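Local coordinates for protein toll-like receptor 13 (Mus musculus, PDB 4Z0C) that recognises and binds bacterial 23S ribosomal RNA through its extracellular leucine-rich repeat domain and signals through MYD88 and TRAF6 to activate NF-kappa-B, at residues Y1-T7 against H683-S689; I13-C18 against Y36-N41; L82-L88 against G104-T110. All coordinates share one frame; numbering follows the deposited sequence.

Contacts 1 and 2 adjoin one another: the disulfide from Cys6 to Cys18 bridges them, and the strand beginning at Thr7 pairs with strand 15-17. Contact 1 is mostly buried and joins the N-terminus to a loop of the C-terminal region, largely through aromatic rings and loop backbone. Contact 2 starts the run of parallel strands and is only partly buried, with Val16 and Leu40 on one face and histidines, Leu17, a glycan and RNA on the other. Contact 3, also partly buried, lies further along the same strand series, its centre about 15 Å from that of contact 2. It sets interior leucines against an exposed polar rim and does not touch the nucleic acid.

Contact 1 of 3, residues Y1-T7 against H683-S689; sequences YGFNKCT and HIPFLRS
Tyr1 and Ile684 join the backbones: Ile684 N donates to Tyr1 O at 3.1 Å, in the carbonyl plane. The chain then rounds a type II turn from Ile684 to Leu687, and Arg688 N reaches Phe3 O at 3.1 Å from above that carbonyl's plane. Gly2 passes close over the turn, its CA 3.3 Å from Ile684 O.

Among the side chains, His683 stands at the corner of an aromatic cluster, with Tyr1 and Phe3 in directions roughly at right angles. Its edge is turned to the face of Tyr1, the planes at 67°, and its CB sits over the same face. CE1 meets one face of Phe3 at the CE2 atom, 3.6 Å away. With CG anti to the backbone N (chi1 -180°), the imidazole extends to Thr7, where NE2 makes a weak 3.3 Å hydrogen bond to OG1. Thr7 then lays its CB over the face of Phe686, while Lys5 O approaches the edge of that ring at CE1. Tyr1 OH bonds outside the pair, to Gln8. The N-terminal cap, tied by the Cys6 to Cys18 disulfide, thereby meets the LRRCT region of its own chain, and the leucine-rich repeat solenoid is closed into a ring.

Contact 2 of 3, residues I13-C18 against Y36-N41; sequences IHHVLC and YTTHLN. With NAG (2-acetamido-2-deoxy-beta-D-glucopyranose), chain E; NAG (2-acetamido-2-deoxy-beta-D-glucopyranose), chain B; nucleotides of chain C.
His15 and His39 lie side by side on neighbouring parallel strands, their rings in an offset stack with centroids 3.9 Å apart and planes at 22°. These strands, 15-17 of the N-terminal cap and 39-41 of the first leucine-rich repeat, begin the parallel strand series of the solenoid, and on this face they meet RNA. His15 ND1 donates to N1 of nucleotide A6 of chain C at 3.0 Å, and Leu17 presses CD2 against N3 of the same base at 3.4 Å. Elsewhere on the imidazole edge, His15 CE1 comes to 3.1 Å from O7 of the second N-acetylglucosamine (chain B).

A shared first torsion (chi1 -67° and -62°), each CG beside its backbone N, lets the two rings stack. His39 CB stands over the His15 face, and His39 ND1 shares a 2.9 Å hydrogen bond with Thr38 OG1, which limits rotation of the His39 imidazole. The backbones that carry the two rings pair as parallel strands: Val16 N bonds to His39 O, Asn41 N to Val16 O, and Cys18 N to Asn41 O. At the entry, His14 O takes two N-H groups, Thr38 N and His39 N, the latter bond almost straight.

The other face is apolar. Val16 and Leu40 point the same way, CG1 meeting CD1 at 3.7 Å, and Cys18, in its disulfide with Cys6, touches the same Leu40 methyl. Further out, Tyr36 turns its ring edge to Ile13 O, while its hydroxyl bonds to Gln8. His14 presents CD2 to Tyr36 O and bonds through ND1 to Asp12. Back on the histidine face, Asn41 bonds through OD1 to Thr43 OG1, just beyond its strand, and its ND2 carries the glycan covalently, 1.4 Å from C1 of the first N-acetylglucosamine (chain E).

Contact 3 of 3, residues L82-L88 against G104-T110; sequences LENLTLL and GLSSLKT
Leu85 is the tight centre here: its CD2 meets Leu105 CD2 at 3.7 Å and Leu108 CD1 at 3.8 Å, with all three side chains pointing into the same interior. Leu85 and Leu108 both hold CG anti to the backbone N; the shared torsion (chi1 -157° and -160°), repeated on adjacent coils, sets the two side chains alongside each other. Leu108 CD1 also lies 3.7 Å from Leu88 CB, while Leu82 reaches Leu105 CD2 less closely through its CB. Leu85 and Leu88 also pack on Leu64 of the preceding strand, while Leu105 touches Phe79 and, toward the following coil, Leu129.

The backbones follow one another in step. A type I turn from Leu82 to Leu85 is matched by another from Leu105 to Leu108, and each leads into a strand of the parallel series; this is the stacking of successive coils in a leucine-rich repeat solenoid, here from the third repeat into the fourth. Thr86 O grips two amides at the strand entry, Thr110 N at 3.0 Å and Lys109 N at 2.9 Å, the second at a poorer angle. One step on, Leu88 N donates to Thr110 O, and Leu87 and Thr110 project from the same face of the pair.

Towards solvent the fit is looser and polar. Ser107 points its hydroxyl across to Glu83 O, giving a 2.9 Å hydrogen bond that joins the two turns on their outer side. Glu83 itself is exposed and poorly ordered; its bent chain passes Gly104 and Ser106, but its placement is uncertain. Lys109 rests only its CB near Thr86 O before the rest of the chain leads away. Thr86 turns CG2 towards Ser107 O, and its hydroxyl makes a weak bond back to Val62 O.

Contact 1 of 3, residues Y1-T7 against H683-S689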
loop_
_atom_site.group_PDB
_atom_site.type_symbol
_atom_site.label_atom_id
_atom_site.label_comp_id
_atom_site.label_asym_id
_atom_site.label_seq_id
_atom_site.Cartn_x
_atom_site.Cartn_y
_atom_site.Cartn_z
ATOM N N TYR A 1 40.387 5.833 -11.154
ATOM C CA TYR A 1 39.750 4.528 -11.172
ATOM C C TYR A 1 38.245 4.708 -11.052
ATOM O O TYR A 1 37.620 4.515 -9.997
ATOM C CB TYR A 1 40.315 3.640 -10.083
ATOM C CG TYR A 1 39.846 2.208 -10.081
ATOM C CD1 TYR A 1 39.180 1.641 -11.171
ATOM C CD2 TYR A 1 40.034 1.434 -8.947
ATOM C CE1 TYR A 1 38.741 0.320 -11.123
ATOM C CE2 TYR A 1 39.603 0.149 -8.877
ATOM C CZ TYR A 1 38.959 -0.408 -9.952
ATOM O OH TYR A 1 38.562 -1.698 -9.807
ATOM N N GLY A 2 37.692 5.086 -12.190
ATOM C CA GLY A 2 36.277 5.243 -12.387
ATOM C C GLY A 2 36.259 5.543 -13.860
ATOM O O GLY A 2 37.204 6.152 -14.372
ATOM N N PHE A 3 35.209 5.105 -14.544
ATOM C CA PHE A 3 35.125 5.286 -15.977
ATOM C C PHE A 3 34.085 6.352 -16.277
ATOM O O PHE A 3 33.543 6.972 -15.362
ATOM C CB PHE A 3 34.761 3.969 -16.652
ATOM C CG PHE A 3 35.388 2.756 -16.002
ATOM C CD1 PHE A 3 36.731 2.739 -15.660
ATOM C CD2 PHE A 3 34.624 1.629 -15.735
ATOM C CE1 PHE A 3 37.297 1.620 -15.065
ATOM C CE2 PHE A 3 35.183 0.503 -15.135
ATOM C CZ PHE A 3 36.513 0.499 -14.800
ATOM N N ASN A 4 33.789 6.552 -17.554
ATOM C CA ASN A 4 32.843 7.587 -17.959
ATOM C C ASN A 4 31.417 7.054 -18.099
ATOM O O ASN A 4 30.525 7.480 -17.365
ATOM C CB ASN A 4 33.302 8.245 -19.266
ATOM C CG ASN A 4 32.271 9.212 -19.837
ATOM O OD1 ASN A 4 31.410 9.729 -19.123
ATOM N ND2 ASN A 4 32.373 9.476 -21.133
ATOM N N LYS A 5 31.207 6.148 -19.051
ATOM C CA LYS A 5 29.875 5.637 -19.369
ATOM C C LYS A 5 29.522 4.333 -18.654
ATOM O O LYS A 5 28.353 4.004 -18.510
ATOM C CB LYS A 5 29.745 5.436 -20.876
ATOM C CG LYS A 5 28.684 6.295 -21.521
ATOM C CD LYS A 5 29.179 7.691 -21.802
ATOM C CE LYS A 5 28.172 8.442 -22.653
ATOM N NZ LYS A 5 28.538 9.876 -22.811
ATOM N N CYS A 6 30.535 3.622 -18.169
ATOM C CA CYS A 6 30.387 2.273 -17.634
ATOM C C CYS A 6 30.780 2.211 -16.169
ATOM O O CYS A 6 31.552 3.045 -15.689
ATOM C CB CYS A 6 31.326 1.308 -18.391
ATOM S SG CYS A 6 31.059 1.126 -20.172
ATOM N N THR A 7 30.326 1.181 -15.465
ATOM C CA THR A 7 30.803 0.971 -14.100
ATOM C C THR A 7 31.157 -0.477 -13.871
ATOM O O THR A 7 30.651 -1.364 -14.549
ATOM C CB THR A 7 29.759 1.414 -13.011
ATOM O OG1 THR A 7 30.285 1.141 -11.706
ATOM C CG2 THR A 7 28.424 0.671 -13.169
ATOM N N HIS A 683 37.100 1.640 -6.599
ATOM C CA HIS A 683 36.354 1.994 -7.802
ATOM C C HIS A 683 35.240 3.003 -7.496
ATOM O O HIS A 683 34.589 2.916 -6.467
ATOM C CB HIS A 683 35.764 0.762 -8.512
ATOM C CG HIS A 683 35.004 1.119 -9.745
ATOM N ND1 HIS A 683 35.625 1.494 -10.916
ATOM C CD2 HIS A 683 33.672 1.244 -9.972
ATOM C CE1 HIS A 683 34.715 1.805 -11.821
ATOM N NE2 HIS A 683 33.521 1.660 -11.273
ATOM N N ILE A 684 35.042 3.950 -8.408
ATOM C CA ILE A 684 34.091 5.031 -8.230
ATOM C C ILE A 684 33.231 5.224 -9.479
ATOM O O ILE A 684 33.673 5.811 -10.461
ATOM C CB ILE A 684 34.795 6.353 -7.762
ATOM C CG1 ILE A 684 35.241 6.186 -6.308
ATOM C CG2 ILE A 684 33.860 7.581 -7.866
ATOM C CD1 ILE A 684 36.382 6.979 -5.930
ATOM N N PRO A 685 31.992 4.703 -9.430
ATOM C CA PRO A 685 31.042 4.632 -10.544
ATOM C C PRO A 685 30.811 5.942 -11.287
ATOM O O PRO A 685 30.327 6.929 -10.711
ATOM C CB PRO A 685 29.732 4.207 -9.866
ATOM C CG PRO A 685 30.111 3.638 -8.550
ATOM C CD PRO A 685 31.571 3.861 -8.298
ATOM N N PHE A 686 31.126 5.899 -12.579
ATOM C CA PHE A 686 30.845 6.962 -13.543
ATOM C C PHE A 686 31.592 8.258 -13.257
ATOM O O PHE A 686 31.261 9.299 -13.818
ATOM C CB PHE A 686 29.341 7.204 -13.680
ATOM C CG PHE A 686 28.537 5.939 -13.867
ATOM C CD1 PHE A 686 28.664 5.183 -15.028
ATOM C CD2 PHE A 686 27.672 5.496 -12.879
ATOM C CE1 PHE A 686 27.942 4.010 -15.207
ATOM C CE2 PHE A 686 26.939 4.323 -13.053
ATOM C CZ PHE A 686 27.077 3.579 -14.231
ATOM N N LEU A 687 32.626 8.152 -12.422
ATOM C CA LEU A 687 33.472 9.270 -11.986
ATOM C C LEU A 687 33.804 10.259 -13.094
ATOM O O LEU A 687 33.598 11.460 -12.941
ATOM C CB LEU A 687 34.787 8.734 -11.415
ATOM C CG LEU A 687 35.903 9.765 -11.182
ATOM C CD1 LEU A 687 35.527 10.705 -10.032
ATOM C CD2 LEU A 687 37.218 9.071 -10.900
ATOM N N ARG A 688 34.283 9.735 -14.222
ATOM C CA ARG A 688 34.732 10.557 -15.349
ATOM C C ARG A 688 33.621 11.291 -16.091
ATOM O O ARG A 688 33.891 11.978 -17.080
ATOM C CB ARG A 688 35.527 9.716 -16.354
ATOM C CG ARG A 688 36.752 9.051 -15.774
ATOM C CD ARG A 688 37.619 8.443 -16.853
ATOM N NE ARG A 688 39.026 8.699 -16.554
ATOM C CZ ARG A 688 39.766 9.621 -17.167
ATOM N NH1 ARG A 688 39.246 10.362 -18.141
ATOM N NH2 ARG A 688 41.030 9.797 -16.812
ATOM N N SER A 689 32.382 11.134 -15.626
ATOM C CA SER A 689 31.231 11.822 -16.207
ATOM C C SER A 689 30.639 12.904 -15.298
ATOM O O SER A 689 29.820 13.713 -15.752
ATOM C CB SER A 689 30.142 10.811 -16.552
ATOM O OG SER A 689 29.566 10.264 -15.380
#

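Contact 2 of 3, residues I13-C18 against Y36-N41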
loop_
_atom_site.group_PDB
_atom_site.type_symbol
_atom_site.label_atom_id
_atom_site.label_comp_id
_atom_site.label_asym_id
_atom_site.label_seq_id
_atom_site.Cartn_x
_atom_site.Cartn_y
_atom_site.Cartn_z
ATOM N N ILE A 13 35.071 -7.023 -9.862
ATOM C CA ILE A 13 35.712 -6.026 -10.748
ATOM C C ILE A 13 35.772 -6.435 -12.245
ATOM O O ILE A 13 35.902 -5.580 -13.128
ATOM C CB ILE A 13 37.168 -5.626 -10.269
ATOM C CG1 ILE A 13 38.113 -6.832 -10.237
ATOM C CG2 ILE A 13 37.153 -4.952 -8.900
ATOM C CD1 ILE A 13 39.591 -6.456 -9.974
ATOM N N HIS A 14 35.679 -7.731 -12.533
ATOM C CA HIS A 14 35.733 -8.213 -13.926
ATOM C C HIS A 14 34.406 -8.031 -14.690
ATOM O O HIS A 14 34.328 -8.293 -15.895
ATOM C CB HIS A 14 36.139 -9.685 -13.951
ATOM C CG HIS A 14 37.433 -9.956 -13.257
ATOM N ND1 HIS A 14 37.501 -10.438 -11.967
ATOM C CD2 HIS A 14 38.713 -9.782 -13.661
ATOM C CE1 HIS A 14 38.766 -10.561 -11.610
ATOM N NE2 HIS A 14 39.522 -10.164 -12.618
ATOM N N HIS A 15 33.358 -7.596 -13.991
ATOM C CA HIS A 15 32.067 -7.374 -14.640
ATOM C C HIS A 15 31.832 -5.886 -14.857
ATOM O O HIS A 15 31.926 -5.096 -13.915
ATOM C CB HIS A 15 30.927 -7.988 -13.810
ATOM C CG HIS A 15 30.960 -9.485 -13.753
ATOM N ND1 HIS A 15 29.820 -10.256 -13.716
ATOM C CD2 HIS A 15 31.997 -10.354 -13.737
ATOM C CE1 HIS A 15 30.153 -11.533 -13.668
ATOM N NE2 HIS A 15 31.468 -11.620 -13.693
ATOM N N VAL A 16 31.511 -5.496 -16.088
ATOM C CA VAL A 16 31.316 -4.075 -16.382
ATOM C C VAL A 16 29.930 -3.805 -16.962
ATOM O O VAL A 16 29.493 -4.495 -17.874
ATOM C CB VAL A 16 32.413 -3.547 -17.351
ATOM C CG1 VAL A 16 32.143 -2.105 -17.757
ATOM C CG2 VAL A 16 33.771 -3.649 -16.702
ATOM N N LEU A 17 29.258 -2.784 -16.435
ATOM C CA LEU A 17 27.893 -2.452 -16.827
ATOM C C LEU A 17 27.828 -1.072 -17.468
ATOM O O LEU A 17 28.321 -0.118 -16.910
ATOM C CB LEU A 17 26.996 -2.456 -15.589
ATOM C CG LEU A 17 27.070 -3.673 -14.673
ATOM C CD1 LEU A 17 26.669 -3.273 -13.256
ATOM C CD2 LEU A 17 26.175 -4.790 -15.190
ATOM N N CYS A 18 27.185 -0.963 -18.621
ATOM C CA CYS A 18 27.011 0.320 -19.299
ATOM C C CYS A 18 25.574 0.340 -19.809
ATOM O O CYS A 18 25.326 0.406 -21.021
ATOM C CB CYS A 18 27.956 0.471 -20.502
ATOM S SG CYS A 18 29.550 -0.267 -20.292
ATOM N N TYR A 36 41.380 -6.301 -17.941
ATOM C CA TYR A 36 41.042 -7.561 -17.261
ATOM C C TYR A 36 39.529 -7.878 -17.246
ATOM O O TYR A 36 39.085 -8.834 -16.605
ATOM C CB TYR A 36 41.628 -7.603 -15.836
ATOM C CG TYR A 36 41.166 -6.481 -14.929
ATOM C CD1 TYR A 36 39.836 -6.389 -14.525
ATOM C CD2 TYR A 36 42.068 -5.543 -14.427
ATOM C CE1 TYR A 36 39.402 -5.372 -13.679
ATOM C CE2 TYR A 36 41.644 -4.525 -13.580
ATOM C CZ TYR A 36 40.308 -4.444 -13.215
ATOM O OH TYR A 36 39.867 -3.444 -12.377
ATOM N N THR A 37 38.750 -7.062 -17.948
ATOM C CA THR A 37 37.302 -7.208 -18.006
ATOM C C THR A 37 36.875 -8.521 -18.665
ATOM O O THR A 37 37.199 -8.775 -19.818
ATOM C CB THR A 37 36.672 -6.004 -18.750
ATOM O OG1 THR A 37 36.957 -4.801 -18.023
ATOM C CG2 THR A 37 35.164 -6.146 -18.877
ATOM N N THR A 38 36.126 -9.347 -17.936
ATOM C CA THR A 38 35.640 -10.601 -18.499
ATOM C C THR A 38 34.187 -10.546 -18.936
ATOM O O THR A 38 33.823 -11.182 -19.914
ATOM C CB THR A 38 35.885 -11.804 -17.568
ATOM O OG1 THR A 38 35.088 -11.697 -16.393
ATOM C CG2 THR A 38 37.366 -11.859 -17.165
ATOM N N HIS A 39 33.362 -9.782 -18.226
ATOM C CA HIS A 39 31.945 -9.615 -18.593
ATOM C C HIS A 39 31.612 -8.153 -18.868
ATOM O O HIS A 39 31.850 -7.274 -18.023
ATOM C CB HIS A 39 31.005 -10.121 -17.495
ATOM C CG HIS A 39 31.128 -11.583 -17.202
ATOM N ND1 HIS A 39 32.272 -12.149 -16.687
ATOM C CD2 HIS A 39 30.244 -12.597 -17.349
ATOM C CE1 HIS A 39 32.088 -13.446 -16.522
ATOM N NE2 HIS A 39 30.870 -13.748 -16.935
ATOM N N LEU A 40 31.056 -7.891 -20.040
ATOM C CA LEU A 40 30.731 -6.532 -20.439
ATOM C C LEU A 40 29.291 -6.496 -20.893
ATOM O O LEU A 40 28.934 -7.207 -21.812
ATOM C CB LEU A 40 31.638 -6.076 -21.577
ATOM C CG LEU A 40 31.369 -4.689 -22.173
ATOM C CD1 LEU A 40 31.474 -3.571 -21.091
ATOM C CD2 LEU A 40 32.321 -4.410 -23.332
ATOM N N ASN A 41 28.460 -5.684 -20.242
ATOM C CA ASN A 41 27.035 -5.620 -20.590
ATOM C C ASN A 41 26.647 -4.241 -21.117
ATOM O O ASN A 41 26.606 -3.274 -20.364
ATOM C CB ASN A 41 26.148 -6.020 -19.385
ATOM C CG ASN A 41 24.678 -6.234 -19.783
ATOM O OD1 ASN A 41 24.264 -5.741 -20.831
ATOM N ND2 ASN A 41 23.891 -6.985 -18.982
HETATM C C1 NAG E . 24.337 -7.390 -17.674
HETATM C C2 NAG E . 23.033 -7.786 -16.934
HETATM C C3 NAG E . 23.341 -8.550 -15.658
HETATM C C4 NAG E . 24.214 -9.749 -15.984
HETATM C C5 NAG E . 25.482 -9.165 -16.574
HETATM C C6 NAG E . 26.550 -10.233 -16.804
HETATM C C7 NAG E . 21.265 -6.141 -17.277
HETATM C C8 NAG E . 20.448 -5.024 -16.664
HETATM N N2 NAG E . 22.221 -6.665 -16.516
HETATM O O3 NAG E . 22.155 -8.922 -15.009
HETATM O O4 NAG E . 24.500 -10.507 -14.831
HETATM O O5 NAG E . 25.143 -8.541 -17.799
HETATM O O6 NAG E . 27.527 -9.741 -17.699
HETATM O O7 NAG E . 21.076 -6.517 -18.428
HETATM C C1 NAG B . 23.665 -11.545 -14.230
HETATM C C2 NAG B . 24.455 -12.686 -13.612
HETATM C C3 NAG B . 23.540 -13.607 -12.798
HETATM C C4 NAG B . 22.706 -12.823 -11.771
HETATM C C5 NAG B . 21.956 -11.719 -12.521
HETATM C C6 NAG B . 21.240 -10.770 -11.579
HETATM C C7 NAG B . 26.503 -13.300 -14.859
HETATM C C8 NAG B . 27.065 -14.034 -16.056
HETATM N N2 NAG B . 25.174 -13.398 -14.666
HETATM O O3 NAG B . 24.339 -14.547 -12.135
HETATM O O4 NAG B . 21.831 -13.629 -10.963
HETATM O O5 NAG B . 22.826 -10.897 -13.285
HETATM O O6 NAG B . 20.755 -9.727 -12.392
HETATM O O7 NAG B . 27.257 -12.647 -14.114
ATOM P P A C 6 22.928 -5.747 -6.152
ATOM O OP1 A C 6 22.353 -7.113 -6.271
ATOM O OP2 A C 6 23.738 -5.476 -4.949
ATOM O "O5'" A C 6 23.741 -5.441 -7.482
ATOM C "C5'" A C 6 24.348 -4.167 -7.722
ATOM C "C4'" A C 6 24.330 -3.813 -9.192
ATOM O "O4'" A C 6 25.050 -4.834 -9.947
ATOM C "C3'" A C 6 22.947 -3.741 -9.820
ATOM O "O3'" A C 6 22.997 -2.816 -10.901
ATOM C "C2'" A C 6 22.755 -5.156 -10.371
ATOM O "O2'" A C 6 21.813 -5.257 -11.414
ATOM C "C1'" A C 6 24.164 -5.486 -10.858
ATOM N N9 A C 6 24.516 -6.907 -10.818
ATOM C C8 A C 6 24.103 -7.870 -9.921
ATOM N N7 A C 6 24.667 -9.051 -10.120
ATOM C C5 A C 6 25.525 -8.849 -11.195
ATOM C C6 A C 6 26.419 -9.700 -11.878
ATOM N N6 A C 6 26.601 -10.982 -11.568
ATOM N N1 A C 6 27.133 -9.184 -12.905
ATOM C C2 A C 6 26.956 -7.889 -13.208
ATOM N N3 A C 6 26.149 -6.988 -12.648
ATOM C C4 A C 6 25.452 -7.533 -11.630
#

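Contact 3 of 3, residues L82-L88 against G104-T110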
loop_
_atom_site.group_PDB
_atom_site.type_symbol
_atom_site.label_atom_id
_atom_site.label_comp_id
_atom_site.label_asym_id
_atom_site.label_seq_id
_atom_site.Cartn_x
_atom_site.Cartn_y
_atom_site.Cartn_z
ATOM N N LEU A 82 38.875 -11.595 -29.747
ATOM C CA LEU A 82 37.980 -12.066 -28.683
ATOM C C LEU A 82 37.939 -13.588 -28.582
ATOM O O LEU A 82 36.871 -14.195 -28.649
ATOM C CB LEU A 82 36.552 -11.525 -28.878
ATOM C CG LEU A 82 36.379 -10.014 -28.719
ATOM C CD1 LEU A 82 34.897 -9.581 -28.686
ATOM C CD2 LEU A 82 37.095 -9.576 -27.454
ATOM N N GLU A 83 39.101 -14.199 -28.393
ATOM C CA GLU A 83 39.215 -15.654 -28.459
ATOM C C GLU A 83 38.786 -16.412 -27.197
ATOM O O GLU A 83 38.768 -17.642 -27.180
ATOM C CB GLU A 83 40.626 -16.061 -28.899
ATOM C CG GLU A 83 40.655 -16.714 -30.282
ATOM C CD GLU A 83 41.042 -15.752 -31.397
ATOM O OE1 GLU A 83 41.776 -16.175 -32.314
ATOM O OE2 GLU A 83 40.581 -14.587 -31.379
ATOM N N ASN A 84 38.444 -15.691 -26.138
ATOM C CA ASN A 84 37.945 -16.372 -24.949
ATOM C C ASN A 84 36.418 -16.223 -24.770
ATOM O O ASN A 84 35.856 -16.711 -23.780
ATOM C CB ASN A 84 38.763 -15.977 -23.699
ATOM C CG ASN A 84 40.113 -16.734 -23.623
ATOM O OD1 ASN A 84 40.394 -17.567 -24.487
ATOM N ND2 ASN A 84 40.959 -16.413 -22.626
ATOM N N LEU A 85 35.765 -15.560 -25.733
ATOM C CA LEU A 85 34.328 -15.246 -25.639
ATOM C C LEU A 85 33.497 -16.490 -25.768
ATOM O O LEU A 85 33.624 -17.208 -26.751
ATOM C CB LEU A 85 33.897 -14.254 -26.720
ATOM C CG LEU A 85 32.622 -13.454 -26.409
ATOM C CD1 LEU A 85 32.909 -12.372 -25.374
ATOM C CD2 LEU A 85 32.024 -12.816 -27.672
ATOM N N THR A 86 32.645 -16.745 -24.783
ATOM C CA THR A 86 31.792 -17.935 -24.822
ATOM C C THR A 86 30.312 -17.602 -25.020
ATOM O O THR A 86 29.515 -18.451 -25.447
ATOM C CB THR A 86 31.997 -18.827 -23.588
ATOM O OG1 THR A 86 31.718 -18.077 -22.398
ATOM C CG2 THR A 86 33.451 -19.328 -23.538
ATOM N N LEU A 87 29.949 -16.359 -24.728
ATOM C CA LEU A 87 28.575 -15.913 -24.934
ATOM C C LEU A 87 28.540 -14.611 -25.721
ATOM O O LEU A 87 29.281 -13.687 -25.424
ATOM C CB LEU A 87 27.874 -15.764 -23.584
ATOM C CG LEU A 87 26.334 -15.693 -23.517
ATOM C CD1 LEU A 87 25.878 -15.928 -22.090
ATOM C CD2 LEU A 87 25.813 -14.336 -23.979
ATOM N N LEU A 88 27.692 -14.546 -26.740
ATOM C CA LEU A 88 27.506 -13.305 -27.485
ATOM C C LEU A 88 26.027 -13.025 -27.649
ATOM O O LEU A 88 25.326 -13.788 -28.293
ATOM C CB LEU A 88 28.157 -13.382 -28.860
ATOM C CG LEU A 88 27.972 -12.149 -29.748
ATOM C CD1 LEU A 88 28.361 -10.883 -28.998
ATOM C CD2 LEU A 88 28.809 -12.281 -31.019
ATOM N N GLY A 104 37.604 -14.894 -35.211
ATOM C CA GLY A 104 38.194 -14.742 -33.896
ATOM C C GLY A 104 37.396 -15.367 -32.772
ATOM O O GLY A 104 37.904 -15.574 -31.671
ATOM N N LEU A 105 36.144 -15.708 -33.046
ATOM C CA LEU A 105 35.268 -16.171 -31.978
ATOM C C LEU A 105 35.406 -17.669 -31.796
ATOM O O LEU A 105 34.409 -18.393 -31.762
ATOM C CB LEU A 105 33.825 -15.767 -32.261
ATOM C CG LEU A 105 33.645 -14.252 -32.203
ATOM C CD1 LEU A 105 32.323 -13.845 -32.816
ATOM C CD2 LEU A 105 33.749 -13.750 -30.751
ATOM N N SER A 106 36.651 -18.117 -31.648
ATOM C CA SER A 106 36.962 -19.546 -31.727
ATOM C C SER A 106 36.548 -20.329 -30.487
ATOM O O SER A 106 36.600 -21.561 -30.484
ATOM C CB SER A 106 38.448 -19.780 -32.072
ATOM O OG SER A 106 39.278 -19.598 -30.944
ATOM N N SER A 107 36.126 -19.617 -29.446
ATOM C CA SER A 107 35.577 -20.255 -28.249
ATOM C C SER A 107 34.064 -20.031 -28.057
ATOM O O SER A 107 33.478 -20.555 -27.114
ATOM C CB SER A 107 36.320 -19.774 -27.004
ATOM O OG SER A 107 37.622 -20.312 -26.946
ATOM N N LEU A 108 33.443 -19.251 -28.939
ATOM C CA LEU A 108 32.023 -18.908 -28.802
ATOM C C LEU A 108 31.151 -20.146 -28.679
ATOM O O LEU A 108 31.126 -20.971 -29.592
ATOM C CB LEU A 108 31.544 -18.082 -29.992
ATOM C CG LEU A 108 30.275 -17.272 -29.763
ATOM C CD1 LEU A 108 30.582 -16.130 -28.803
ATOM C CD2 LEU A 108 29.754 -16.749 -31.073
ATOM N N LYS A 109 30.453 -20.276 -27.552
ATOM C CA LYS A 109 29.556 -21.408 -27.302
ATOM C C LYS A 109 28.091 -21.101 -27.576
ATOM O O LYS A 109 27.339 -21.977 -28.010
ATOM C CB LYS A 109 29.719 -21.931 -25.877
ATOM C CG LYS A 109 30.928 -22.818 -25.725
ATOM C CD LYS A 109 31.175 -23.208 -24.285
ATOM C CE LYS A 109 30.059 -24.039 -23.718
ATOM N NZ LYS A 109 30.194 -24.116 -22.240
ATOM N N THR A 110 27.676 -19.871 -27.306
ATOM C CA THR A 110 26.293 -19.475 -27.581
ATOM C C THR A 110 26.175 -18.121 -28.280
ATOM O O THR A 110 26.846 -17.158 -27.932
ATOM C CB THR A 110 25.334 -19.600 -26.346
ATOM O OG1 THR A 110 24.619 -18.371 -26.160
ATOM C CG2 THR A 110 26.073 -19.950 -25.078
#